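Long-range contact in conserved hypothetical protein (Streptococcus pneumoniae, PDB 2GK4), which is of unknown function but is probably a flavoprotein of pantothenate (coenzyme A) metabolism: residues 157-171 against 182-195. Numbering follows the deposited sequence. Where two conformers were deposited one is given.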
# COMPACT_ATOMS: atom_id res chain seq x y z
N LEU A 157 16.60 -14.96 -19.49
CA LEU A 157 15.98 -13.82 -18.81
C LEU A 157 14.85 -13.23 -19.63
O LEU A 157 15.07 -12.73 -20.75
CB LEU A 157 17.00 -12.74 -18.51
CG LEU A 157 16.53 -11.39 -17.98
CD1 LEU A 157 15.67 -11.58 -16.71
CD2 LEU A 157 17.81 -10.55 -17.69
N ILE A 158 13.66 -13.22 -19.06
CA ILE A 158 12.51 -12.66 -19.71
C ILE A 158 11.99 -11.53 -18.84
O ILE A 158 11.70 -11.71 -17.65
CB ILE A 158 11.39 -13.71 -19.95
CG1 ILE A 158 11.92 -14.79 -20.90
CG2 ILE A 158 10.15 -13.00 -20.50
CD1 ILE A 158 11.30 -16.17 -20.72
N GLY A 159 11.93 -10.35 -19.43
CA GLY A 159 11.39 -9.19 -18.70
C GLY A 159 10.16 -8.62 -19.37
O GLY A 159 9.72 -9.12 -20.42
N PHE A 160 9.61 -7.58 -18.74
CA PHE A 160 8.43 -6.85 -19.23
C PHE A 160 8.74 -5.38 -19.28
O PHE A 160 9.64 -4.89 -18.60
CB PHE A 160 7.24 -7.08 -18.27
CG PHE A 160 6.61 -8.43 -18.42
CD1 PHE A 160 7.19 -9.55 -17.84
CD2 PHE A 160 5.44 -8.58 -19.15
CE1 PHE A 160 6.62 -10.82 -18.01
CE2 PHE A 160 4.85 -9.83 -19.29
CZ PHE A 160 5.46 -10.95 -18.73
N LYS A 161 8.02 -4.66 -20.13
CA LYS A 161 8.12 -3.23 -20.18
C LYS A 161 6.74 -2.68 -20.39
O LYS A 161 6.06 -3.06 -21.34
CB LYS A 161 9.05 -2.81 -21.33
CG LYS A 161 9.18 -1.31 -21.53
CD LYS A 161 9.85 -0.65 -20.33
CE LYS A 161 11.30 -1.07 -20.21
NZ LYS A 161 11.88 -0.52 -18.95
N LEU A 162 6.32 -1.79 -19.50
CA LEU A 162 4.94 -1.27 -19.52
C LEU A 162 5.02 0.25 -19.63
O LEU A 162 5.55 0.94 -18.73
CB LEU A 162 4.18 -1.69 -18.24
CG LEU A 162 2.78 -1.12 -18.01
CD1 LEU A 162 1.82 -1.66 -19.07
CD2 LEU A 162 2.27 -1.43 -16.59
N LEU A 163 4.51 0.77 -20.74
CA LEU A 163 4.45 2.20 -20.96
C LEU A 163 3.00 2.62 -21.03
O LEU A 163 2.11 1.78 -20.97
CB LEU A 163 5.19 2.59 -22.23
CG LEU A 163 6.66 2.18 -22.28
CD1 LEU A 163 7.23 2.63 -23.61
CD2 LEU A 163 7.49 2.76 -21.13
N VAL A 164 2.76 3.92 -21.18
CA VAL A 164 1.38 4.44 -21.18
C VAL A 164 1.19 5.40 -22.37
O VAL A 164 1.86 6.43 -22.45
CB VAL A 164 1.03 5.17 -19.85
CG1 VAL A 164 -0.47 5.47 -19.83
CG2 VAL A 164 1.39 4.30 -18.61
N ASP A 165 0.30 5.02 -23.29
CA ASP A 165 -0.14 5.84 -24.42
C ASP A 165 1.01 6.18 -25.38
O ASP A 165 1.33 7.34 -25.60
CB ASP A 165 -0.85 7.12 -23.96
CG ASP A 165 -1.90 7.61 -24.96
OD1 ASP A 165 -2.03 7.01 -26.05
OD2 ASP A 165 -2.59 8.61 -24.66
N VAL A 166 1.62 5.13 -25.94
CA VAL A 166 2.75 5.28 -26.84
C VAL A 166 2.48 4.53 -28.16
O VAL A 166 1.60 3.66 -28.22
CB VAL A 166 4.04 4.74 -26.17
CG1 VAL A 166 4.41 5.59 -24.91
CG2 VAL A 166 3.88 3.26 -25.78
N THR A 167 3.26 4.82 -29.21
CA THR A 167 3.12 4.02 -30.43
C THR A 167 3.76 2.66 -30.19
O THR A 167 4.64 2.51 -29.31
CB THR A 167 3.83 4.65 -31.63
OG1 THR A 167 5.25 4.67 -31.39
CG2 THR A 167 3.31 6.05 -31.88
N GLU A 168 3.36 1.66 -30.97
CA GLU A 168 4.03 0.37 -30.86
C GLU A 168 5.48 0.41 -31.28
O GLU A 168 6.28 -0.30 -30.73
CB GLU A 168 3.23 -0.73 -31.58
CG GLU A 168 1.85 -0.90 -30.97
CD GLU A 168 1.15 -2.19 -31.41
OE1 GLU A 168 1.43 -2.70 -32.53
OE2 GLU A 168 0.28 -2.65 -30.64
N ASP A 169 5.85 1.26 -32.24
CA ASP A 169 7.25 1.36 -32.62
C ASP A 169 8.09 1.93 -31.45
O ASP A 169 9.24 1.52 -31.25
CB ASP A 169 7.42 2.20 -33.90
CG ASP A 169 7.04 1.43 -35.17
OD1 ASP A 169 7.03 0.18 -35.15
OD2 ASP A 169 6.75 2.08 -36.21
N HIS A 170 7.51 2.83 -30.67
CA HIS A 170 8.23 3.42 -29.53
C HIS A 170 8.40 2.35 -28.46
O HIS A 170 9.47 2.21 -27.86
CB HIS A 170 7.50 4.65 -28.97
CG HIS A 170 8.14 5.23 -27.74
ND1 HIS A 170 9.37 5.85 -27.77
CD2 HIS A 170 7.71 5.31 -26.46
CE1 HIS A 170 9.68 6.28 -26.56
NE2 HIS A 170 8.69 5.95 -25.74
N LEU A 171 7.34 1.57 -28.28
CA LEU A 171 7.31 0.48 -27.32
C LEU A 171 8.45 -0.49 -27.65
O LEU A 171 9.20 -0.91 -26.77
CB LEU A 171 5.94 -0.20 -27.37
CG LEU A 171 5.41 -1.13 -26.30
CD1 LEU A 171 5.64 -0.54 -24.89
CD2 LEU A 171 3.90 -1.44 -26.54
N ASN A 182 19.93 -5.23 -20.09
CA ASN A 182 19.77 -6.34 -19.13
C ASN A 182 20.29 -7.67 -19.63
O ASN A 182 20.18 -8.69 -18.94
CB ASN A 182 18.30 -6.48 -18.74
CG ASN A 182 17.79 -5.31 -17.95
OD1 ASN A 182 18.33 -4.99 -16.89
ND2 ASN A 182 16.74 -4.66 -18.44
N GLN A 183 20.85 -7.67 -20.83
CA GLN A 183 21.17 -8.92 -21.52
C GLN A 183 19.99 -9.88 -21.45
O GLN A 183 20.16 -11.11 -21.30
CB GLN A 183 22.42 -9.58 -20.94
CG GLN A 183 23.58 -8.65 -20.79
CD GLN A 183 24.75 -9.33 -20.12
OE1 GLN A 183 25.25 -10.35 -20.61
NE2 GLN A 183 25.20 -8.77 -19.00
N ALA A 184 18.79 -9.32 -21.53
CA ALA A 184 17.60 -10.12 -21.51
C ALA A 184 17.48 -10.76 -22.86
O ALA A 184 18.00 -10.24 -23.87
CB ALA A 184 16.35 -9.26 -21.19
N ASP A 185 16.77 -11.87 -22.85
CA ASP A 185 16.58 -12.70 -23.98
C ASP A 185 15.31 -12.24 -24.73
O ASP A 185 15.24 -12.22 -25.97
CB ASP A 185 16.51 -14.11 -23.43
CG ASP A 185 17.88 -14.61 -22.91
OD1 ASP A 185 18.36 -14.31 -21.74
OD2 ASP A 185 18.50 -15.31 -23.73
N LEU A 186 14.34 -11.77 -23.96
CA LEU A 186 13.01 -11.46 -24.42
C LEU A 186 12.47 -10.39 -23.50
O LEU A 186 12.61 -10.50 -22.28
CB LEU A 186 12.12 -12.70 -24.34
CG LEU A 186 10.61 -12.51 -24.53
CD1 LEU A 186 10.33 -12.00 -25.97
CD2 LEU A 186 9.87 -13.86 -24.28
N ILE A 187 11.88 -9.35 -24.09
CA ILE A 187 11.10 -8.37 -23.32
C ILE A 187 9.67 -8.34 -23.86
O ILE A 187 9.44 -8.10 -25.06
CB ILE A 187 11.71 -6.92 -23.39
CG1 ILE A 187 13.09 -6.81 -22.73
CG2 ILE A 187 10.80 -5.92 -22.74
CD1 ILE A 187 13.13 -7.12 -21.24
N ILE A 188 8.71 -8.56 -22.97
CA ILE A 188 7.30 -8.49 -23.33
C ILE A 188 6.82 -7.07 -23.04
O ILE A 188 6.67 -6.64 -21.87
CB ILE A 188 6.50 -9.58 -22.60
CG1 ILE A 188 7.04 -10.97 -23.00
CG2 ILE A 188 4.97 -9.46 -22.87
CD1 ILE A 188 6.50 -12.09 -22.16
N ALA A 189 6.61 -6.32 -24.12
CA ALA A 189 6.28 -4.90 -24.01
C ALA A 189 4.77 -4.71 -24.14
O ALA A 189 4.12 -5.41 -24.91
CB ALA A 189 7.01 -4.10 -25.08
N ASN A 190 4.22 -3.80 -23.37
CA ASN A 190 2.79 -3.53 -23.42
C ASN A 190 2.45 -2.11 -23.01
O ASN A 190 3.26 -1.44 -22.35
CB ASN A 190 1.99 -4.59 -22.65
CG ASN A 190 2.35 -4.69 -21.13
OD1 ASN A 190 1.49 -5.06 -20.34
ND2 ASN A 190 3.60 -4.44 -20.75
N ASP A 191 1.27 -1.66 -23.43
CA ASP A 191 0.81 -0.30 -23.24
C ASP A 191 -0.41 -0.43 -22.34
O ASP A 191 -1.33 -1.23 -22.59
CB ASP A 191 0.44 0.31 -24.61
CG ASP A 191 0.06 1.78 -24.55
OD1 ASP A 191 -0.48 2.25 -23.51
OD2 ASP A 191 0.28 2.46 -25.59
N LEU A 192 -0.38 0.32 -21.24
CA LEU A 192 -1.46 0.32 -20.28
C LEU A 192 -2.82 0.56 -20.94
O LEU A 192 -3.84 0.01 -20.50
CB LEU A 192 -1.22 1.40 -19.23
CG LEU A 192 -2.21 1.37 -18.04
CD1 LEU A 192 -2.05 0.07 -17.23
CD2 LEU A 192 -1.91 2.57 -17.17
N THR A 193 -2.83 1.36 -21.99
CA THR A 193 -4.08 1.78 -22.63
C THR A 193 -4.61 0.69 -23.56
O THR A 193 -5.70 0.83 -24.10
CB THR A 193 -3.92 3.11 -23.43
OG1 THR A 193 -3.12 2.89 -24.60
CG2 THR A 193 -3.30 4.21 -22.58
N GLN A 194 -3.87 -0.40 -23.73
CA GLN A 194 -4.31 -1.49 -24.59
C GLN A 194 -4.58 -2.77 -23.79
O GLN A 194 -4.62 -3.88 -24.32
CB GLN A 194 -3.31 -1.70 -25.76
CG GLN A 194 -3.14 -0.42 -26.61
CD GLN A 194 -4.39 -0.00 -27.41
OE1 GLN A 194 -4.61 1.20 -27.67
NE2 GLN A 194 -5.19 -0.97 -27.81
N ILE A 195 -4.85 -2.57 -22.50
CA ILE A 195 -5.22 -3.67 -21.60
C ILE A 195 -6.68 -3.43 -21.17
O ILE A 195 -7.08 -2.30 -20.82
CB ILE A 195 -4.30 -3.69 -20.34
CG1 ILE A 195 -2.82 -3.87 -20.73
CG2 ILE A 195 -4.79 -4.78 -19.35
CD1 ILE A 195 -1.82 -3.74 -19.54
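Asp191, at the end of strand 186-191, reaches across to the backbone amides of Asp165 and Val166 in the turn that follows strand 157-163, and its side chain can be traced atom by atom. CB lies beside the Leu171 methyl CD2. CG is anti to the backbone N, which carries the carboxylate to the amides of the turn. Asp191 OD1 accepts from Asp165 N at 2.9 Å, on its syn side but tilted out of the carboxylate plane, and also from Thr193 N, the two donors arriving from opposite faces of that plane; the second bond makes an Asx turn. Asp191 OD2 takes Val166 N at 3.0 Å, from above the plane. Three backbone N-H groups thus fix the rotation of the carboxylate and tie both turns together.

Between the strands, whose short axes are inclined at 20° to each other, the register pairs Ile158 with Leu186 through Leu163 with Asp191. Lys161 O is gripped twice by Asn190: N approaches nearly along the C=O axis at 2.8 Å, whereas ND2 comes from above the carbonyl plane at 2.9 Å. The Asn190 torsion (chi1 60°) sets CG between its own N and carbonyl carbon, bringing the amide back over the neighbouring strand, while OD1 bonds a glycerol that probably came from the crystallisation liquor. On the same sheet face, Ile188 CB sits over the Phe160 ring in a CH-pi contact, 4.1 Å from the centroid and 28° off the normal. On the other face, Leu171 of helix 168-182 sets CG 3.6 Å from Ala189 CB.

At the opposite end, Asp185 N donates to Leu157 O at 2.8 Å. Parallel neighbouring strands joined through helix 168-182, which packs on one face, form a beta-alpha-beta unit, as expected of the Rossmann-like fold assigned to this family.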